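Local coordinates for protein SusD homolog (Bacteroides thetaiotaomicron, PDB 3EHM) that probably binds mucin O-glycans at the cell surface as a SusD-family lipoprotein with tetratricopeptide-repeat helices, serving glycan utilization in the gut, at residues 214-222 with 518-526; 343-352 with 367-378. All blocks are in the same frame, centred on the assembly; numbering follows the deposited sequence.

Interaction 1 of 2, residues 214-222 with 518-526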
loop_
_atom_site.group_PDB
_atom_site.type_symbol
_atom_site.label_atom_id
_atom_site.label_comp_id
_atom_site.label_asym_id
_atom_site.label_seq_id
_atom_site.Cartn_x
_atom_site.Cartn_y
_atom_site.Cartn_z
ATOM N N ARG A 214 6.248 9.453 7.359
ATOM C CA ARG A 214 7.155 8.384 6.951
ATOM C C ARG A 214 8.610 8.685 7.320
ATOM O O ARG A 214 9.376 7.771 7.608
ATOM C CB ARG A 214 7.083 8.156 5.437
ATOM C CG ARG A 214 7.872 6.931 4.967
ATOM C CD ARG A 214 6.943 5.756 4.693
ATOM N NE ARG A 214 6.288 5.892 3.393
ATOM C CZ ARG A 214 4.992 5.693 3.173
ATOM N NH1 ARG A 214 4.182 5.351 4.168
ATOM N NH2 ARG A 214 4.507 5.825 1.947
ATOM N N VAL A 215 8.991 9.960 7.316
ATOM C CA VAL A 215 10.373 10.328 7.616
ATOM C C VAL A 215 10.665 10.834 9.028
ATOM O O VAL A 215 11.831 10.974 9.391
ATOM C CB VAL A 215 10.889 11.416 6.644
ATOM C CG1 VAL A 215 10.644 10.998 5.199
ATOM C CG2 VAL A 215 10.206 12.744 6.943
ATOM N N HIS A 216 9.638 11.088 9.831
ATOM C CA HIS A 216 9.883 11.635 11.167
ATOM C C HIS A 216 10.856 10.861 12.058
ATOM O O HIS A 216 11.598 11.474 12.828
ATOM C CB HIS A 216 8.549 11.914 11.889
ATOM C CG HIS A 216 8.018 10.770 12.699
ATOM N ND1 HIS A 216 8.407 10.538 14.000
ATOM C CD2 HIS A 216 7.083 9.834 12.412
ATOM C CE1 HIS A 216 7.731 9.510 14.482
ATOM N NE2 HIS A 216 6.920 9.064 13.539
ATOM N N PHE A 217 10.888 9.535 11.952
ATOM C CA PHE A 217 11.811 8.756 12.772
ATOM C C PHE A 217 13.265 8.909 12.319
ATOM O O PHE A 217 14.176 9.000 13.144
ATOM C CB PHE A 217 11.433 7.268 12.766
ATOM C CG PHE A 217 10.387 6.900 13.787
ATOM C CD1 PHE A 217 9.216 6.257 13.402
ATOM C CD2 PHE A 217 10.573 7.205 15.135
ATOM C CE1 PHE A 217 8.237 5.922 14.342
ATOM C CE2 PHE A 217 9.602 6.876 16.085
ATOM C CZ PHE A 217 8.432 6.233 15.686
ATOM N N ILE A 218 13.476 8.937 11.008
ATOM C CA ILE A 218 14.817 9.060 10.444
ATOM C C ILE A 218 15.270 10.512 10.322
ATOM O O ILE A 218 16.445 10.819 10.519
ATOM C CB ILE A 218 14.889 8.399 9.043
ATOM C CG1 ILE A 218 14.717 6.885 9.173
ATOM C CG2 ILE A 218 16.227 8.718 8.370
ATOM C CD1 ILE A 218 15.858 6.191 9.904
ATOM N N ASP A 219 14.337 11.403 9.998
ATOM C CA ASP A 219 14.659 12.817 9.842
ATOM C C ASP A 219 13.512 13.693 10.333
ATOM O O ASP A 219 12.705 14.183 9.541
ATOM C CB ASP A 219 14.946 13.131 8.372
ATOM C CG ASP A 219 15.730 14.420 8.192
ATOM O OD1 ASP A 219 15.405 15.421 8.863
ATOM O OD2 ASP A 219 16.670 14.432 7.368
ATOM N N GLU A 220 13.448 13.898 11.643
ATOM C CA GLU A 220 12.395 14.711 12.235
ATOM C C GLU A 220 12.374 16.143 11.694
ATOM O O GLU A 220 11.307 16.748 11.551
ATOM C CB GLU A 220 12.548 14.725 13.756
ATOM C CG GLU A 220 11.557 15.624 14.464
ATOM C CD GLU A 220 11.636 15.503 15.971
ATOM O OE1 GLU A 220 12.764 15.444 16.509
ATOM O OE2 GLU A 220 10.568 15.477 16.618
ATOM N N THR A 221 13.548 16.687 11.396
ATOM C CA THR A 221 13.643 18.046 10.872
ATOM C C THR A 221 12.886 18.163 9.549
ATOM O O THR A 221 12.099 19.088 9.358
ATOM C CB THR A 221 15.117 18.454 10.656
ATOM O OG1 THR A 221 15.820 18.401 11.906
ATOM C CG2 THR A 221 15.201 19.865 10.098
ATOM N N LEU A 222 13.122 17.222 8.640
ATOM C CA LEU A 222 12.440 17.231 7.348
ATOM C C LEU A 222 10.940 17.078 7.559
ATOM O O LEU A 222 10.141 17.726 6.882
ATOM C CB LEU A 222 12.947 16.092 6.459
ATOM C CG LEU A 222 12.179 15.875 5.151
ATOM C CD1 LEU A 222 12.286 17.111 4.267
ATOM C CD2 LEU A 222 12.740 14.657 4.435
ATOM N N LYS A 518 17.519 -3.127 4.209
ATOM C CA LYS A 518 16.547 -2.185 4.752
ATOM C C LYS A 518 16.579 -0.839 4.041
ATOM O O LYS A 518 17.647 -0.306 3.732
ATOM C CB LYS A 518 16.788 -1.974 6.249
ATOM C CG LYS A 518 16.550 -3.210 7.103
ATOM C CD LYS A 518 16.797 -2.896 8.572
ATOM C CE LYS A 518 16.625 -4.131 9.444
ATOM N NZ LYS A 518 16.741 -3.781 10.884
ATOM N N LEU A 519 15.400 -0.286 3.793
ATOM C CA LEU A 519 15.315 0.995 3.121
ATOM C C LEU A 519 15.604 2.146 4.072
ATOM O O LEU A 519 15.704 1.958 5.284
ATOM C CB LEU A 519 13.949 1.147 2.448
ATOM C CG LEU A 519 13.775 0.115 1.324
ATOM C CD1 LEU A 519 12.400 0.255 0.671
ATOM C CD2 LEU A 519 14.877 0.314 0.287
ATOM N N TRP A 520 15.742 3.335 3.502
ATOM C CA TRP A 520 16.072 4.541 4.251
ATOM C C TRP A 520 15.179 4.923 5.429
ATOM O O TRP A 520 15.691 5.302 6.485
ATOM C CB TRP A 520 16.159 5.723 3.282
ATOM C CG TRP A 520 16.439 7.039 3.951
ATOM C CD1 TRP A 520 17.575 7.398 4.626
ATOM C CD2 TRP A 520 15.561 8.167 4.013
ATOM N NE1 TRP A 520 17.454 8.685 5.105
ATOM C CE2 TRP A 520 16.227 9.179 4.743
ATOM C CE3 TRP A 520 14.273 8.423 3.524
ATOM C CZ2 TRP A 520 15.651 10.425 4.994
ATOM C CZ3 TRP A 520 13.697 9.667 3.776
ATOM C CH2 TRP A 520 14.389 10.651 4.506
ATOM N N TRP A 521 13.861 4.834 5.262
ATOM C CA TRP A 521 12.948 5.222 6.339
ATOM C C TRP A 521 12.708 4.224 7.473
ATOM O O TRP A 521 11.916 4.500 8.376
ATOM C CB TRP A 521 11.594 5.674 5.765
ATOM C CG TRP A 521 11.114 4.920 4.548
ATOM C CD1 TRP A 521 10.914 5.434 3.295
ATOM C CD2 TRP A 521 10.761 3.535 4.472
ATOM N NE1 TRP A 521 10.460 4.454 2.444
ATOM C CE2 TRP A 521 10.356 3.278 3.139
ATOM C CE3 TRP A 521 10.745 2.483 5.399
ATOM C CZ2 TRP A 521 9.943 2.010 2.710
ATOM C CZ3 TRP A 521 10.332 1.218 4.970
ATOM C CH2 TRP A 521 9.936 0.996 3.636
ATOM N N VAL A 522 13.386 3.081 7.453
ATOM C CA VAL A 522 13.185 2.105 8.520
ATOM C C VAL A 522 13.710 2.709 9.815
ATOM O O VAL A 522 14.875 3.093 9.896
ATOM C CB VAL A 522 13.928 0.785 8.239
ATOM C CG1 VAL A 522 13.761 -0.167 9.428
ATOM C CG2 VAL A 522 13.379 0.143 6.974
ATOM N N ARG A 523 12.853 2.797 10.826
ATOM C CA ARG A 523 13.259 3.394 12.090
ATOM C C ARG A 523 14.225 2.530 12.884
ATOM O O ARG A 523 14.251 1.304 12.746
ATOM C CB ARG A 523 12.032 3.726 12.950
ATOM C CG ARG A 523 11.295 2.533 13.547
ATOM C CD ARG A 523 10.009 3.020 14.200
ATOM N NE ARG A 523 9.259 1.981 14.901
ATOM C CZ ARG A 523 9.080 1.949 16.218
ATOM N NH1 ARG A 523 9.604 2.892 16.989
ATOM N NH2 ARG A 523 8.347 0.989 16.764
ATOM N N SER A 524 15.026 3.186 13.712
ATOM C CA SER A 524 15.992 2.495 14.548
ATOM C C SER A 524 15.261 1.771 15.667
ATOM O O SER A 524 14.157 2.163 16.055
ATOM C CB SER A 524 16.980 3.496 15.152
ATOM O OG SER A 524 17.753 4.109 14.134
ATOM N N ASN A 525 15.878 0.711 16.178
ATOM C CA ASN A 525 15.297 -0.056 17.271
ATOM C C ASN A 525 13.904 -0.570 16.913
ATOM O O ASN A 525 13.012 -0.595 17.762
ATOM C CB ASN A 525 15.217 0.823 18.527
ATOM C CG ASN A 525 16.525 1.559 18.815
ATOM O OD1 ASN A 525 17.525 0.952 19.201
ATOM N ND2 ASN A 525 16.520 2.874 18.621
ATOM N N ARG A 526 13.716 -0.979 15.661
ATOM C CA ARG A 526 12.419 -1.488 15.214
ATOM C C ARG A 526 12.045 -2.739 16.017
ATOM O O ARG A 526 12.818 -3.699 16.092
ATOM C CB ARG A 526 12.468 -1.816 13.719
ATOM C CG ARG A 526 11.105 -2.065 13.095
ATOM C CD ARG A 526 11.234 -2.324 11.601
ATOM N NE ARG A 526 12.001 -3.538 11.331
ATOM C CZ ARG A 526 12.389 -3.930 10.122
ATOM N NH1 ARG A 526 12.093 -3.200 9.055
ATOM N NH2 ARG A 526 13.060 -5.064 9.980
HETATM O O HOH W 1 11.368 6.953 9.231
HETATM O O HOH W 2 14.802 5.861 13.633
#
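W520 opens the contact by laying its indole against V215 and I218. Its CG is anti to the backbone N (chi1 178°), which carries the ring over to V215. I218 CG2 packs obliquely against the indole, 3.5 Å from W520 NE1, while V215 CG1 reaches W520 CZ3 at 3.6 Å and L222 CD2 lies at the ring edge. W520 O faces I218 CG1. W521 runs alongside R214: R214 CG stands over the five-membered ring, 4.1 Å from its centroid, a CH-pi contact, and L519 CB lies on the opposite face. The polar ends turn to partners outside, W521 NE1 to D138 and the R214 guanidinium to D138, E451 and E455. With no direct hydrogen bond between the segments, water 1 lies between R214 O and W521 O. Here a coil segment far along the SusD-like chain, with a type I turn from L519 to V522, packs on the junction between helices 197-215 and 220-231; D219 is the N-cap of the second helix, its OD1 accepting from L222 N, which comes from above the carboxylate plane, while OD2 pairs with R165. V522 contributes its carbonyl, with V522 O 3.3 Å from I218 CD1. R523 lies beside F217, its chain extended from CG to NE. R523 CD is over one face of the phenyl ring, 3.6 Å from the centroid, and H216 CE1 covers the other; guanidinium and ring planes are 29° apart, and the charge pairs with E431. S524 N donates to water 2 at 2.7 Å, which bonds weakly to F217 O.

Interaction 2 of 2, residues 343-352 with 367-378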
loop_
_atom_site.group_PDB
_atom_site.type_symbol
_atom_site.label_atom_id
_atom_site.label_comp_id
_atom_site.label_asym_id
_atom_site.label_seq_id
_atom_site.Cartn_x
_atom_site.Cartn_y
_atom_site.Cartn_z
ATOM N N ARG A 343 -7.532 7.409 1.503
ATOM C CA ARG A 343 -8.831 7.564 2.147
ATOM C C ARG A 343 -8.765 8.426 3.395
ATOM O O ARG A 343 -7.713 8.557 4.019
ATOM C CB ARG A 343 -9.412 6.195 2.501
ATOM C CG ARG A 343 -9.297 5.185 1.370
ATOM C CD ARG A 343 -10.198 3.986 1.593
ATOM N NE ARG A 343 -11.608 4.324 1.409
ATOM C CZ ARG A 343 -12.597 3.439 1.457
ATOM N NH1 ARG A 343 -12.329 2.159 1.686
ATOM N NH2 ARG A 343 -13.850 3.829 1.269
ATOM N N ALA A 344 -9.907 8.999 3.763
ATOM C CA ALA A 344 -9.985 9.866 4.931
ATOM C C ALA A 344 -9.495 9.202 6.216
ATOM O O ALA A 344 -8.838 9.840 7.041
ATOM C CB ALA A 344 -11.420 10.362 5.109
ATOM N N SER A 345 -9.803 7.921 6.394
ATOM C CA SER A 345 -9.378 7.240 7.611
ATOM C C SER A 345 -7.865 7.295 7.798
ATOM O O SER A 345 -7.380 7.455 8.917
ATOM C CB SER A 345 -9.864 5.784 7.620
ATOM O OG SER A 345 -9.380 5.056 6.504
ATOM N N GLU A 346 -7.114 7.181 6.707
ATOM C CA GLU A 346 -5.659 7.213 6.812
ATOM C C GLU A 346 -5.183 8.543 7.393
ATOM O O GLU A 346 -4.273 8.583 8.227
ATOM C CB GLU A 346 -5.002 6.999 5.446
ATOM C CG GLU A 346 -3.506 6.741 5.558
ATOM C CD GLU A 346 -2.796 6.675 4.221
ATOM O OE1 GLU A 346 -3.437 6.322 3.206
ATOM O OE2 GLU A 346 -1.581 6.960 4.198
ATOM N N THR A 347 -5.799 9.631 6.950
ATOM C CA THR A 347 -5.435 10.955 7.439
ATOM C C THR A 347 -5.481 11.015 8.965
ATOM O O THR A 347 -4.571 11.547 9.606
ATOM C CB THR A 347 -6.375 12.029 6.862
ATOM O OG1 THR A 347 -6.219 12.080 5.438
ATOM C CG2 THR A 347 -6.054 13.393 7.445
ATOM N N TYR A 348 -6.537 10.465 9.555
ATOM C CA TYR A 348 -6.650 10.491 11.005
ATOM C C TYR A 348 -5.573 9.673 11.707
ATOM O O TYR A 348 -5.063 10.090 12.744
ATOM C CB TYR A 348 -8.043 10.032 11.446
ATOM C CG TYR A 348 -9.117 11.023 11.067
ATOM C CD1 TYR A 348 -9.781 10.925 9.848
ATOM C CD2 TYR A 348 -9.420 12.101 11.899
ATOM C CE1 TYR A 348 -10.718 11.874 9.460
ATOM C CE2 TYR A 348 -10.357 13.061 11.518
ATOM C CZ TYR A 348 -10.999 12.938 10.297
ATOM O OH TYR A 348 -11.913 13.885 9.905
ATOM N N PHE A 349 -5.213 8.521 11.151
ATOM C CA PHE A 349 -4.182 7.698 11.782
ATOM C C PHE A 349 -2.817 8.353 11.653
ATOM O O PHE A 349 -1.959 8.204 12.525
ATOM C CB PHE A 349 -4.176 6.294 11.179
ATOM C CG PHE A 349 -5.378 5.477 11.559
ATOM C CD1 PHE A 349 -5.627 5.171 12.891
ATOM C CD2 PHE A 349 -6.273 5.037 10.592
ATOM C CE1 PHE A 349 -6.753 4.440 13.256
ATOM C CE2 PHE A 349 -7.402 4.306 10.946
ATOM C CZ PHE A 349 -7.643 4.007 12.282
ATOM N N LEU A 350 -2.624 9.080 10.557
ATOM C CA LEU A 350 -1.378 9.800 10.330
ATOM C C LEU A 350 -1.291 10.934 11.353
ATOM O O LEU A 350 -0.237 11.170 11.937
ATOM C CB LEU A 350 -1.351 10.373 8.911
ATOM C CG LEU A 350 -1.118 9.350 7.793
ATOM C CD1 LEU A 350 -1.358 9.999 6.433
ATOM C CD2 LEU A 350 0.298 8.800 7.897
ATOM N N LYS A 351 -2.404 11.633 11.566
ATOM C CA LYS A 351 -2.434 12.724 12.538
ATOM C C LYS A 351 -2.219 12.166 13.946
ATOM O O LYS A 351 -1.569 12.797 14.783
ATOM C CB LYS A 351 -3.771 13.475 12.459
ATOM C CG LYS A 351 -3.948 14.248 11.160
ATOM C CD LYS A 351 -5.242 15.049 11.125
ATOM C CE LYS A 351 -5.224 16.186 12.128
ATOM N NZ LYS A 351 -6.449 17.030 12.021
ATOM N N ALA A 352 -2.759 10.978 14.198
ATOM C CA ALA A 352 -2.613 10.330 15.497
ATOM C C ALA A 352 -1.134 10.125 15.820
ATOM O O ALA A 352 -0.665 10.465 16.914
ATOM C CB ALA A 352 -3.339 8.988 15.491
ATOM N N PHE A 367 -7.685 11.400 17.558
ATOM C CA PHE A 367 -7.449 11.138 16.142
ATOM C C PHE A 367 -7.573 9.643 15.869
ATOM O O PHE A 367 -8.128 9.233 14.851
ATOM C CB PHE A 367 -6.055 11.620 15.720
ATOM C CG PHE A 367 -5.873 13.112 15.796
ATOM C CD1 PHE A 367 -6.822 13.972 15.251
ATOM C CD2 PHE A 367 -4.751 13.658 16.406
ATOM C CE1 PHE A 367 -6.653 15.355 15.310
ATOM C CE2 PHE A 367 -4.572 15.040 16.471
ATOM C CZ PHE A 367 -5.527 15.889 15.922
ATOM N N TYR A 368 -7.046 8.840 16.788
ATOM C CA TYR A 368 -7.086 7.383 16.675
ATOM C C TYR A 368 -8.517 6.874 16.586
ATOM O O TYR A 368 -8.871 6.130 15.671
ATOM C CB TYR A 368 -6.405 6.755 17.890
ATOM C CG TYR A 368 -6.543 5.251 18.005
ATOM C CD1 TYR A 368 -5.819 4.390 17.176
ATOM C CD2 TYR A 368 -7.350 4.687 18.992
ATOM C CE1 TYR A 368 -5.890 3.005 17.339
ATOM C CE2 TYR A 368 -7.429 3.311 19.162
ATOM C CZ TYR A 368 -6.696 2.477 18.339
ATOM O OH TYR A 368 -6.757 1.123 18.541
ATOM N N GLU A 369 -9.344 7.273 17.543
ATOM C CA GLU A 369 -10.723 6.820 17.547
ATOM C C GLU A 369 -11.536 7.372 16.377
ATOM O O GLU A 369 -12.443 6.704 15.889
ATOM C CB GLU A 369 -11.374 7.145 18.896
ATOM C CG GLU A 369 -10.858 6.232 20.014
ATOM C CD GLU A 369 -11.601 6.396 21.330
ATOM O OE1 GLU A 369 -11.534 5.471 22.171
ATOM O OE2 GLU A 369 -12.240 7.443 21.530
ATOM N N GLN A 370 -11.210 8.571 15.901
ATOM C CA GLN A 370 -11.951 9.118 14.769
ATOM C C GLN A 370 -11.560 8.385 13.485
ATOM O O GLN A 370 -12.373 8.228 12.572
ATOM C CB GLN A 370 -11.703 10.620 14.609
ATOM C CG GLN A 370 -12.496 11.237 13.455
ATOM C CD GLN A 370 -14.001 10.970 13.547
ATOM O OE1 GLN A 370 -14.735 11.163 12.577
ATOM N NE2 GLN A 370 -14.462 10.535 14.717
ATOM N N GLY A 371 -10.311 7.938 13.424
ATOM C CA GLY A 371 -9.850 7.201 12.260
ATOM C C GLY A 371 -10.608 5.891 12.146
ATOM O O GLY A 371 -11.008 5.489 11.055
ATOM N N ILE A 372 -10.813 5.223 13.277
ATOM C CA ILE A 372 -11.544 3.959 13.279
ATOM C C ILE A 372 -13.008 4.207 12.916
ATOM O O ILE A 372 -13.604 3.462 12.136
ATOM C CB ILE A 372 -11.470 3.268 14.660
ATOM C CG1 ILE A 372 -10.014 2.951 15.003
ATOM C CG2 ILE A 372 -12.304 1.986 14.647
ATOM C CD1 ILE A 372 -9.812 2.369 16.395
ATOM N N ASN A 373 -13.583 5.261 13.482
ATOM C CA ASN A 373 -14.972 5.615 13.210
ATOM C C ASN A 373 -15.163 5.866 11.710
ATOM O O ASN A 373 -16.109 5.369 11.096
ATOM C CB ASN A 373 -15.340 6.877 13.997
ATOM C CG ASN A 373 -16.796 7.264 13.840
ATOM O OD1 ASN A 373 -17.129 8.448 13.817
ATOM N ND2 ASN A 373 -17.671 6.273 13.745
ATOM N N ILE A 374 -14.257 6.641 11.121
ATOM C CA ILE A 374 -14.331 6.945 9.694
ATOM C C ILE A 374 -14.189 5.669 8.862
ATOM O O ILE A 374 -14.864 5.502 7.840
ATOM C CB ILE A 374 -13.229 7.957 9.286
ATOM C CG1 ILE A 374 -13.595 9.351 9.799
ATOM C CG2 ILE A 374 -13.058 7.981 7.771
ATOM C CD1 ILE A 374 -14.865 9.924 9.172
ATOM N N SER A 375 -13.326 4.761 9.306
ATOM C CA SER A 375 -13.132 3.517 8.574
ATOM C C SER A 375 -14.417 2.700 8.572
ATOM O O SER A 375 -14.786 2.126 7.550
ATOM C CB SER A 375 -11.995 2.692 9.181
ATOM O OG SER A 375 -11.883 1.442 8.515
ATOM N N PHE A 376 -15.090 2.638 9.717
ATOM C CA PHE A 376 -16.341 1.891 9.814
ATOM C C PHE A 376 -17.353 2.493 8.845
ATOM O O PHE A 376 -18.114 1.778 8.198
ATOM C CB PHE A 376 -16.891 1.950 11.243
ATOM C CG PHE A 376 -16.386 0.849 12.136
ATOM C CD1 PHE A 376 -15.040 0.513 12.160
ATOM C CD2 PHE A 376 -17.264 0.152 12.958
ATOM C CE1 PHE A 376 -14.572 -0.505 12.988
ATOM C CE2 PHE A 376 -16.806 -0.866 13.787
ATOM C CZ PHE A 376 -15.457 -1.195 13.802
ATOM N N GLN A 377 -17.359 3.814 8.752
ATOM C CA GLN A 377 -18.273 4.491 7.848
ATOM C C GLN A 377 -17.894 4.181 6.406
ATOM O O GLN A 377 -18.762 3.934 5.570
ATOM C CB GLN A 377 -18.242 5.997 8.092
ATOM C CG GLN A 377 -18.869 6.419 9.415
ATOM C CD GLN A 377 -18.811 7.920 9.628
ATOM O OE1 GLN A 377 -19.197 8.694 8.756
ATOM N NE2 GLN A 377 -18.336 8.336 10.793
ATOM N N GLU A 378 -16.598 4.179 6.117
ATOM C CA GLU A 378 -16.129 3.881 4.767
ATOM C C GLU A 378 -16.592 2.485 4.349
ATOM O O GLU A 378 -16.979 2.268 3.201
ATOM C CB GLU A 378 -14.594 3.956 4.702
ATOM C CG GLU A 378 -14.031 5.322 5.050
ATOM C CD GLU A 378 -12.508 5.381 5.055
ATOM O OE1 GLU A 378 -11.848 4.373 5.386
ATOM O OE2 GLU A 378 -11.967 6.456 4.750
HETATM O O HOH W 3 -15.077 1.081 1.230
HETATM O O HOH W 4 -12.430 7.949 2.791
#
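S345 sits as a knob among G371, I374, S375 and E378, and Y348 among F367, Q370, G371 and I374, in an antiparallel pair of helices, 344-352 and 367-378 (167°, axes 7.7 Å apart), consistent with the protein's tetratricopeptide-repeat character. Having no side chain, G371 lets Y348 CB and the F349 ring come in close; its CA stands over one face of that ring. The other CH-pi contacts are Q370 CG over the Y348 ring, 3.8 Å from the centroid, and K351 CB over the F367 ring, with K351 CE continuing to F367 CE1. Apolar contacts fill in between: I374 CG1 meets Y348 CE1, I372 CG1 lies in plane at the F349 ring edge, and the CB atoms of A352 and F367 touch. Polar contacts gather on E378. R343 stacks its guanidinium nearly parallel to that carboxylate (9°), but the ion pair is long and no N-H points at the oxygen; R343 NE forms a salt bridge with E245. Water 3 joins R343 NH1 to E378 O. Extended beyond CG (chi2 177°), E378 reaches S345: S345 N donates to E378 OE2 at 3.1 Å from above the carboxylate plane, S345 OG to E378 OE1 at 2.8 Å on the syn side.

Interaction 2 is nested in the loop closed by interaction 1: helices 344-356 and 364-378 both fall within the 295 residues between 214-222 and 518-526. The two contacts lie about 23 Å apart between centres and about 6 Å between nearest atoms, without touching. Helix 197-215 ties them together, since it carries R214 and V215 of interaction 1 while its L209, R210 and V213 pack on L350, and R210 also pairs with E346. H216 adds a hydrogen bond to E353, in helix 344-356, which holds residues 344-352. The closest ends of the segments are 296 residues apart in interaction 1 and 15 in interaction 2.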